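Local coordinates for leucyl aminopeptidase (Trypanosoma brucei brucei, PDB 5NTD), which probably removes leucine and other residues from the N-termini of peptides as a two-metal M17 aminopeptidase, seen here with manganese and the inhibitor bestatin, at residues L220-F225 with G290-C295; A342-G347 with D371-I376. One frame throughout, in Å; residues are numbered along the deposited sequence.

Interaction 1: L220-F225 with G290-C295. With MN (manganese (II) ion), chain B; MN (manganese (II) ion), chain C; BES (2-(3-amino-2-hydroxy-4-phenyl-butyrylamino)-4-methyl-pentanoic acid), chain D.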
ATOM      1  N   LEU G 220       5.930 -32.724   2.015  1.00 27.73           N
ATOM      2  CA  LEU G 220       6.845 -32.734   0.880  1.00 26.90           C
ATOM      3  C   LEU G 220       7.922 -31.707   1.073  1.00 26.68           C
ATOM      4  O   LEU G 220       7.784 -30.522   0.736  1.00 28.25           O
ATOM      5  CB  LEU G 220       6.131 -32.545  -0.454  1.00 28.15           C
ATOM      6  CG  LEU G 220       7.146 -32.812  -1.592  1.00 28.15           C
ATOM      7  CD1 LEU G 220       7.390 -34.301  -1.825  1.00 28.98           C
ATOM      8  CD2 LEU G 220       6.677 -32.185  -2.860  1.00 29.25           C
ATOM      9  N   THR G 221       9.039 -32.210   1.536  1.00 27.00           N
ATOM     10  CA  THR G 221      10.242 -31.417   1.807  1.00 26.00           C
ATOM     11  C   THR G 221      11.325 -31.737   0.795  1.00 26.16           C
ATOM     12  O   THR G 221      11.159 -32.617  -0.048  1.00 27.46           O
ATOM     13  CB  THR G 221      10.784 -31.723   3.194  1.00 25.54           C
ATOM     14  OG1 THR G 221      11.360 -33.028   3.196  1.00 25.59           O
ATOM     15  CG2 THR G 221       9.702 -31.667   4.225  1.00 24.84           C
ATOM     16  N   THR G 222      12.436 -31.020   0.858  1.00 25.89           N
ATOM     17  CA  THR G 222      13.542 -31.312  -0.028  1.00 26.52           C
ATOM     18  C   THR G 222      14.013 -32.761   0.194  1.00 27.35           C
ATOM     19  O   THR G 222      14.340 -33.470  -0.747  1.00 27.79           O
ATOM     20  CB  THR G 222      14.752 -30.400   0.163  1.00 27.70           C
ATOM     21  OG1 THR G 222      15.220 -30.482   1.507  1.00 28.06           O
ATOM     22  CG2 THR G 222      14.409 -28.953  -0.181  1.00 28.61           C
ATOM     23  N   ALA G 223      13.956 -33.210   1.446  1.00 28.07           N
ATOM     24  CA  ALA G 223      14.381 -34.562   1.829  1.00 27.44           C
ATOM     25  C   ALA G 223      13.377 -35.614   1.398  1.00 28.86           C
ATOM     26  O   ALA G 223      13.785 -36.671   0.841  1.00 30.05           O
ATOM     27  CB  ALA G 223      14.619 -34.680   3.321  1.00 27.75           C
ATOM     28  N   THR G 224      12.084 -35.381   1.636  1.00 27.12           N
ATOM     29  CA  THR G 224      11.104 -36.419   1.258  1.00 27.18           C
ATOM     30  C   THR G 224      10.962 -36.551  -0.264  1.00 27.19           C
ATOM     31  O   THR G 224      10.756 -37.648  -0.789  1.00 26.40           O
ATOM     32  CB  THR G 224       9.744 -36.282   1.906  1.00 26.73           C
ATOM     33  OG1 THR G 224       9.163 -35.036   1.548  1.00 26.75           O
ATOM     34  CG2 THR G 224       9.879 -36.402   3.385  1.00 26.71           C
ATOM     35  N   PHE G 225      11.090 -35.440  -0.971  1.00 27.20           N
ATOM     36  CA  PHE G 225      11.035 -35.474  -2.448  1.00 27.02           C
ATOM     37  C   PHE G 225      12.220 -36.335  -2.942  1.00 28.88           C
ATOM     38  O   PHE G 225      12.077 -37.192  -3.806  1.00 27.79           O
ATOM     39  CB  PHE G 225      11.110 -34.081  -3.028  1.00 26.41           C
ATOM     40  CG  PHE G 225      10.544 -33.935  -4.428  1.00 26.17           C
ATOM     41  CD1 PHE G 225      10.441 -34.987  -5.315  1.00 25.69           C
ATOM     42  CD2 PHE G 225      10.159 -32.665  -4.866  1.00 26.72           C
ATOM     43  CE1 PHE G 225       9.942 -34.797  -6.588  1.00 26.33           C
ATOM     44  CE2 PHE G 225       9.651 -32.465  -6.154  1.00 26.92           C
ATOM     45  CZ  PHE G 225       9.557 -33.531  -7.020  1.00 26.57           C
ATOM     46  N   GLY G 290      12.288 -27.129  -8.222  1.00 24.97           N
ATOM     47  CA  GLY G 290      11.732 -27.874  -7.096  1.00 25.86           C
ATOM     48  C   GLY G 290      11.726 -27.101  -5.804  1.00 27.30           C
ATOM     49  O   GLY G 290      12.291 -27.517  -4.793  1.00 27.19           O
ATOM     50  N   ILE G 291      11.111 -25.935  -5.844  1.00 27.85           N
ATOM     51  CA  ILE G 291      11.039 -25.081  -4.638  1.00 29.21           C
ATOM     52  C   ILE G 291       9.854 -25.579  -3.840  1.00 31.15           C
ATOM     53  O   ILE G 291       8.701 -25.255  -4.128  1.00 32.03           O
ATOM     54  CB  ILE G 291      10.948 -23.581  -4.960  1.00 29.29           C
ATOM     55  CG1 ILE G 291      12.209 -23.143  -5.721  1.00 31.63           C
ATOM     56  CG2 ILE G 291      10.787 -22.751  -3.695  1.00 29.88           C
ATOM     57  CD1 ILE G 291      13.535 -23.334  -4.988  1.00 31.85           C
ATOM     58  N   VAL G 292      10.154 -26.377  -2.836  1.00 30.64           N
ATOM     59  CA  VAL G 292       9.115 -27.038  -1.998  1.00 30.51           C
ATOM     60  C   VAL G 292       8.211 -26.035  -1.298  1.00 29.72           C
ATOM     61  O   VAL G 292       7.048 -26.312  -1.038  1.00 28.61           O
ATOM     62  CB  VAL G 292       9.721 -28.003  -0.970  1.00 31.60           C
ATOM     63  CG1 VAL G 292      10.303 -29.190  -1.711  1.00 32.71           C
ATOM     64  CG2 VAL G 292      10.787 -27.333  -0.124  1.00 31.89           C
ATOM     65  N   TYR G 293       8.799 -24.895  -0.958  1.00 28.59           N
ATOM     66  CA  TYR G 293       8.052 -23.727  -0.505  1.00 28.22           C
ATOM     67  C   TYR G 293       8.834 -22.444  -0.755  1.00 28.27           C
ATOM     68  O   TYR G 293      10.034 -22.391  -0.554  1.00 27.07           O
ATOM     69  CB  TYR G 293       7.729 -23.838   0.948  1.00 28.08           C
ATOM     70  CG  TYR G 293       6.672 -22.870   1.448  1.00 28.96           C
ATOM     71  CD1 TYR G 293       5.349 -22.955   1.003  1.00 29.45           C
ATOM     72  CD2 TYR G 293       6.997 -21.868   2.353  1.00 29.04           C
ATOM     73  CE1 TYR G 293       4.388 -22.098   1.472  1.00 30.89           C
ATOM     74  CE2 TYR G 293       6.041 -20.995   2.833  1.00 29.78           C
ATOM     75  CZ  TYR G 293       4.739 -21.109   2.399  1.00 31.35           C
ATOM     76  OH  TYR G 293       3.772 -20.250   2.872  1.00 31.10           O
ATOM     77  N   ASP G 294       8.128 -21.451  -1.286  1.00 28.93           N
ATOM     78  CA  ASP G 294       8.708 -20.143  -1.698  1.00 28.81           C
ATOM     79  C   ASP G 294       8.082 -19.115  -0.752  1.00 28.94           C
ATOM     80  O   ASP G 294       7.047 -18.535  -1.053  1.00 28.40           O
ATOM     81  CB  ASP G 294       8.384 -19.795  -3.191  1.00 28.61           C
ATOM     82  CG  ASP G 294       9.206 -18.593  -3.748  1.00 28.52           C
ATOM     83  OD1 ASP G 294       9.992 -18.076  -2.931  1.00 26.97           O
ATOM     84  OD2 ASP G 294       9.123 -18.225  -5.017  1.00 33.18           O
ATOM     85  N   CYS G 295       8.736 -18.849   0.373  1.00 28.77           N
ATOM     86  CA  CYS G 295       8.298 -17.723   1.240  1.00 28.01           C
ATOM     87  C   CYS G 295       8.747 -16.343   0.703  1.00 28.09           C
ATOM     88  O   CYS G 295       8.331 -15.328   1.206  1.00 27.68           O
ATOM     89  CB  CYS G 295       8.753 -17.915   2.692  1.00 29.21           C
ATOM     90  SG  CYS G 295      10.408 -17.307   3.116  1.00 27.99           S
TER
HETATM   91 MN    MN B 603       9.249 -19.386  -6.661  1.00 30.12          MN
HETATM   92 MN    MN C 602      10.004 -16.507  -5.512  1.00 36.05          MN
HETATM   93  N2  BES D 604       7.429 -19.000  -7.454  1.00 35.92           N
HETATM   94  C1  BES D 604       7.197 -17.601  -7.809  1.00 39.43           C
HETATM   95  C6  BES D 604       6.336 -17.425  -9.084  1.00 39.14           C
HETATM   96  C7  BES D 604       4.842 -17.521  -8.937  1.00 39.03           C
HETATM   97  C8  BES D 604       4.203 -18.753  -8.956  1.00 40.10           C
HETATM   98  C12 BES D 604       4.065 -16.375  -8.839  1.00 40.82           C
HETATM   99  C9  BES D 604       2.819 -18.841  -8.832  1.00 39.64           C
HETATM  100  C11 BES D 604       2.670 -16.460  -8.709  1.00 39.97           C
HETATM  101  C10 BES D 604       2.044 -17.692  -8.698  1.00 39.53           C
HETATM  102  C2  BES D 604       8.591 -16.956  -7.963  1.00 41.88           C
HETATM  103  O2  BES D 604       9.627 -17.562  -7.130  1.00 40.28           O
HETATM  104  C3  BES D 604       8.478 -15.518  -7.553  1.00 44.86           C
HETATM  105  O3  BES D 604       8.662 -15.324  -6.328  1.00 44.29           O
HETATM  106  N1  BES D 604       8.250 -14.675  -8.573  1.00 43.62           N
HETATM  107  C4  BES D 604       8.106 -13.253  -8.465  1.00 48.69           C
HETATM  108  C13 BES D 604       9.437 -12.533  -8.652  1.00 48.50           C
HETATM  109  C14 BES D 604       9.450 -11.079  -8.183  1.00 49.29           C
HETATM  110  C15 BES D 604       8.835 -10.780  -6.821  1.00 48.09           C
HETATM  111  C16 BES D 604      10.875 -10.587  -8.116  1.00 51.66           C
HETATM  112  C5  BES D 604       7.178 -12.731  -9.507  1.00 49.18           C
HETATM  113  O1  BES D 604       6.385 -11.851  -9.171  1.00 54.68           O
HETATM  114  O4  BES D 604       7.230 -13.171 -10.659  1.00 49.61           O
HETATM  115  O   HOH W   1       5.846 -29.046  -1.427  1.00 30.66           O

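Interaction 2: A342-G347 with D371-I376. With MN (manganese (II) ion), chain C; MN (manganese (II) ion), chain B; BES (2-(3-amino-2-hydroxy-4-phenyl-butyrylamino)-4-methyl-pentanoic acid), chain D; BCT (bicarbonate ion), chain E.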
ATOM      1  N   ALA G 342      14.951 -27.127  -3.195  1.00 30.01           N
ATOM      2  CA  ALA G 342      15.292 -26.175  -2.124  1.00 30.46           C
ATOM      3  C   ALA G 342      14.007 -25.612  -1.546  1.00 32.39           C
ATOM      4  O   ALA G 342      12.988 -25.548  -2.212  1.00 32.30           O
ATOM      5  CB  ALA G 342      16.156 -25.037  -2.641  1.00 29.12           C
ATOM      6  N   GLU G 343      14.061 -25.242  -0.284  1.00 33.16           N
ATOM      7  CA  GLU G 343      13.050 -24.344   0.286  1.00 32.27           C
ATOM      8  C   GLU G 343      13.665 -22.948   0.341  1.00 31.55           C
ATOM      9  O   GLU G 343      14.787 -22.789   0.818  1.00 28.62           O
ATOM     10  CB  GLU G 343      12.586 -24.749   1.669  1.00 33.90           C
ATOM     11  CG  GLU G 343      11.571 -23.744   2.231  1.00 33.15           C
ATOM     12  CD  GLU G 343      10.857 -24.208   3.476  1.00 33.84           C
ATOM     13  OE1 GLU G 343      11.369 -25.094   4.213  1.00 34.84           O
ATOM     14  OE2 GLU G 343       9.810 -23.599   3.804  1.00 36.20           O
ATOM     15  N   ASN G 344      12.917 -21.976  -0.181  1.00 30.55           N
ATOM     16  CA  ASN G 344      13.304 -20.549  -0.106  1.00 30.74           C
ATOM     17  C   ASN G 344      12.779 -19.995   1.198  1.00 31.27           C
ATOM     18  O   ASN G 344      11.641 -19.597   1.334  1.00 32.38           O
ATOM     19  CB  ASN G 344      12.781 -19.753  -1.267  1.00 29.89           C
ATOM     20  CG  ASN G 344      13.466 -18.403  -1.414  1.00 29.46           C
ATOM     21  OD1 ASN G 344      14.547 -18.173  -0.880  1.00 28.69           O
ATOM     22  ND2 ASN G 344      12.844 -17.504  -2.180  1.00 27.71           N
ATOM     23  N   ALA G 345      13.641 -20.063   2.186  1.00 33.25           N
ATOM     24  CA  ALA G 345      13.274 -19.833   3.585  1.00 32.01           C
ATOM     25  C   ALA G 345      13.799 -18.490   4.052  1.00 29.66           C
ATOM     26  O   ALA G 345      14.636 -17.858   3.423  1.00 28.64           O
ATOM     27  CB  ALA G 345      13.815 -20.953   4.488  1.00 31.88           C
ATOM     28  N   ILE G 346      13.326 -18.111   5.213  1.00 30.11           N
ATOM     29  CA  ILE G 346      13.749 -16.836   5.821  1.00 31.44           C
ATOM     30  C   ILE G 346      14.332 -17.134   7.201  1.00 29.87           C
ATOM     31  O   ILE G 346      13.768 -17.870   8.002  1.00 30.02           O
ATOM     32  CB  ILE G 346      12.613 -15.749   5.862  1.00 29.31           C
ATOM     33  CG1 ILE G 346      13.207 -14.415   6.326  1.00 29.51           C
ATOM     34  CG2 ILE G 346      11.472 -16.179   6.737  1.00 28.19           C
ATOM     35  CD1 ILE G 346      12.318 -13.228   6.081  1.00 29.06           C
ATOM     36  N   GLY G 347      15.474 -16.547   7.425  1.00 29.59           N
ATOM     37  CA  GLY G 347      16.209 -16.748   8.682  1.00 28.89           C
ATOM     38  C   GLY G 347      17.598 -16.195   8.622  1.00 27.55           C
ATOM     39  O   GLY G 347      17.963 -15.512   7.665  1.00 29.12           O
ATOM     40  N   ASP G 371      13.360 -13.253  -3.908  1.00 29.61           N
ATOM     41  CA  ASP G 371      12.103 -13.921  -4.336  1.00 28.96           C
ATOM     42  C   ASP G 371      12.091 -14.311  -5.813  1.00 27.53           C
ATOM     43  O   ASP G 371      11.176 -15.063  -6.278  1.00 30.30           O
ATOM     44  CB  ASP G 371      10.875 -13.088  -4.014  1.00 28.58           C
ATOM     45  CG  ASP G 371       9.614 -13.895  -4.016  1.00 28.53           C
ATOM     46  OD1 ASP G 371       9.638 -15.188  -4.123  1.00 33.44           O
ATOM     47  OD2 ASP G 371       8.571 -13.230  -4.002  1.00 30.27           O
ATOM     48  N   ALA G 372      13.132 -13.863  -6.504  1.00 26.56           N
ATOM     49  CA  ALA G 372      13.499 -14.387  -7.843  1.00 26.18           C
ATOM     50  C   ALA G 372      14.549 -15.517  -7.728  1.00 25.74           C
ATOM     51  O   ALA G 372      15.659 -15.443  -8.266  1.00 25.61           O
ATOM     52  CB  ALA G 372      13.991 -13.279  -8.756  1.00 26.24           C
ATOM     53  N   GLU G 373      14.146 -16.531  -6.993  1.00 25.90           N
ATOM     54  CA  GLU G 373      15.017 -17.663  -6.608  1.00 27.53           C
ATOM     55  C   GLU G 373      15.072 -18.759  -7.668  1.00 27.49           C
ATOM     56  O   GLU G 373      16.052 -19.462  -7.805  1.00 29.60           O
ATOM     57  CB  GLU G 373      14.554 -18.254  -5.281  1.00 27.88           C
ATOM     58  CG  GLU G 373      13.381 -19.267  -5.297  1.00 29.34           C
ATOM     59  CD  GLU G 373      12.000 -18.736  -5.659  1.00 28.80           C
ATOM     60  OE1 GLU G 373      11.126 -19.558  -6.124  1.00 28.25           O
ATOM     61  OE2 GLU G 373      11.728 -17.488  -5.453  1.00 30.71           O
ATOM     62  N   GLY G 374      13.983 -18.892  -8.387  1.00 27.39           N
ATOM     63  CA  GLY G 374      13.779 -20.008  -9.287  1.00 27.35           C
ATOM     64  C   GLY G 374      14.784 -19.996 -10.395  1.00 28.26           C
ATOM     65  O   GLY G 374      15.392 -21.008 -10.719  1.00 29.02           O
ATOM     66  N   ARG G 375      14.975 -18.834 -10.976  1.00 27.36           N
ATOM     67  CA  ARG G 375      15.877 -18.712 -12.091  1.00 27.52           C
ATOM     68  C   ARG G 375      17.307 -19.027 -11.677  1.00 28.75           C
ATOM     69  O   ARG G 375      18.112 -19.518 -12.468  1.00 27.88           O
ATOM     70  CB  ARG G 375      15.763 -17.325 -12.729  1.00 28.50           C
ATOM     71  CG  ARG G 375      16.340 -16.215 -11.888  1.00 28.35           C
ATOM     72  CD  ARG G 375      15.873 -14.868 -12.407  1.00 28.60           C
ATOM     73  NE  ARG G 375      14.434 -14.687 -12.180  1.00 28.61           N
ATOM     74  CZ  ARG G 375      13.720 -13.698 -12.693  1.00 28.83           C
ATOM     75  NH1 ARG G 375      14.299 -12.793 -13.475  1.00 30.65           N
ATOM     76  NH2 ARG G 375      12.445 -13.634 -12.467  1.00 29.01           N
ATOM     77  N   ILE G 376      17.622 -18.717 -10.426  1.00 28.66           N
ATOM     78  CA  ILE G 376      18.981 -18.978  -9.882  1.00 29.34           C
ATOM     79  C   ILE G 376      19.228 -20.483  -9.759  1.00 28.82           C
ATOM     80  O   ILE G 376      20.224 -21.037 -10.169  1.00 29.22           O
ATOM     81  CB  ILE G 376      19.162 -18.307  -8.511  1.00 29.95           C
ATOM     82  CG1 ILE G 376      19.211 -16.776  -8.701  1.00 30.11           C
ATOM     83  CG2 ILE G 376      20.419 -18.809  -7.832  1.00 30.24           C
ATOM     84  CD1 ILE G 376      19.213 -15.991  -7.422  1.00 30.56           C
TER
HETATM   85 MN    MN C 602      10.004 -16.507  -5.512  1.00 36.05          MN
HETATM   86 MN    MN B 603       9.249 -19.386  -6.661  1.00 30.12          MN
HETATM   87  N2  BES D 604       7.429 -19.000  -7.454  1.00 35.92           N
HETATM   88  C1  BES D 604       7.197 -17.601  -7.809  1.00 39.43           C
HETATM   89  C6  BES D 604       6.336 -17.425  -9.084  1.00 39.14           C
HETATM   90  C7  BES D 604       4.842 -17.521  -8.937  1.00 39.03           C
HETATM   91  C8  BES D 604       4.203 -18.753  -8.956  1.00 40.10           C
HETATM   92  C12 BES D 604       4.065 -16.375  -8.839  1.00 40.82           C
HETATM   93  C9  BES D 604       2.819 -18.841  -8.832  1.00 39.64           C
HETATM   94  C11 BES D 604       2.670 -16.460  -8.709  1.00 39.97           C
HETATM   95  C10 BES D 604       2.044 -17.692  -8.698  1.00 39.53           C
HETATM   96  C2  BES D 604       8.591 -16.956  -7.963  1.00 41.88           C
HETATM   97  O2  BES D 604       9.627 -17.562  -7.130  1.00 40.28           O
HETATM   98  C3  BES D 604       8.478 -15.518  -7.553  1.00 44.86           C
HETATM   99  O3  BES D 604       8.662 -15.324  -6.328  1.00 44.29           O
HETATM  100  N1  BES D 604       8.250 -14.675  -8.573  1.00 43.62           N
HETATM  101  C4  BES D 604       8.106 -13.253  -8.465  1.00 48.69           C
HETATM  102  C13 BES D 604       9.437 -12.533  -8.652  1.00 48.50           C
HETATM  103  C14 BES D 604       9.450 -11.079  -8.183  1.00 49.29           C
HETATM  104  C15 BES D 604       8.835 -10.780  -6.821  1.00 48.09           C
HETATM  105  C16 BES D 604      10.875 -10.587  -8.116  1.00 51.66           C
HETATM  106  C5  BES D 604       7.178 -12.731  -9.507  1.00 49.18           C
HETATM  107  O1  BES D 604       6.385 -11.851  -9.171  1.00 54.68           O
HETATM  108  O4  BES D 604       7.230 -13.171 -10.659  1.00 49.61           O
HETATM  109  C   BCT E 605      11.995 -16.473 -10.127  1.00 40.85           C
HETATM  110  O1  BCT E 605      11.785 -17.389  -9.156  1.00 42.67           O
HETATM  111  O2  BCT E 605      13.040 -16.395 -10.776  1.00 32.13           O
HETATM  112  O3  BCT E 605      11.112 -15.616 -10.370  1.00 55.86           O

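Interaction 1: L220-F225 with G290-C295
A capped helix start meets the corner at V292 between strands 283-291 and 293-294, where V292 pushes its isopropyl group against the backbone of L220, T221 and T222, the entry into helix 222-236. V292 CB lies 3.6 Å from L220 O, and V292 CG1 packs 3.7 Å from T221 C. With chi1 at -69°, CG1 sits beside the backbone N of V292 and CG2 between that N and the carbonyl carbon, which lets the second methyl meet CG2 of T222 at 4.0 Å; the two side chains cross at about a right angle. The hydroxyl of T222 is engaged elsewhere, hydrogen-bonded to A266 O. No direct hydrogen bond joins the segments, but a water lies within hydrogen-bonding distance of both L220 O and V292 O. The helix start is held from within: T224 N donates to T221 OG1 (2.9 Å) and T221 N to T224 OG1 (2.8 Å), both nearly straight, which fixes the rotation of both threonines. Beyond the corner at V292, the chain carries D294 to the metals, where OD2 bridges both manganese ions at 2.0 Å each. The contact thus pairs a capping box with a strand corner leading to the two-metal centre of an M17 aminopeptidase.

Interaction 2: A342-G347 with D371-I376
The end of strand 334-344 runs past the loop that leads into helix 374-387, and the backbones stay apart: the closest CA atoms, those of N344 and E373, are 7.3 Å from each other. N344 bridges the gap. Its CG is anti to the backbone N (chi1 -164°), which carries the amide over to the aliphatic part of E373, with ND2 3.6 Å from E373 CB; amide and carboxylate planes are 34° apart. The same ND2 is hydrogen-bonded to D294 OD1 and T370 O, so it ties a metal-binding aspartate to the loop just ahead of D371. E373 bends at chi2 and spans the two metals, OE1 on one manganese and OE2 on the other, each at 2.0 Å. D371 binds the manganese held by E373 OE2 through both its carbonyl O (2.0 Å) and OD1 (1.9 Å), while its OD2 forms a salt bridge with K301. Bestatin O2 binds both metals too. Between the loop and bestatin, bicarbonate accepts from G374 N at O1 (2.8 Å) and from R375 NE at O2 (2.6 Å, 173°), the guanidinium meeting it edge-on. Around this loop, I291 of strand 283-291 and V259 of helix 254-260 pack on E373, and helix 471-480 lies against R375 through A475 and F478.

Overall arrangement
Both segments of interaction 1 come before those of interaction 2 along the chain, and all four belong to the catalytic domain. The two centres are about 11 Å apart. One mixed sheet connects them: strand 334-344 runs parallel to both 283-291 and 293-294, and Y293 O probably accepts a hydrogen bond from N344 N. T222 CG2 also packs on A342 CA, so the start of helix 222-236 reaches strand 334-344 as well as the corner at V292. Both contacts touch a second subunit, and both lead to the same manganese pair and bestatin. K289 and D312 complete the protein ligands of one manganese; adjacent parts of the sheet thus deliver D294, D371 and E373 to one two-metal site.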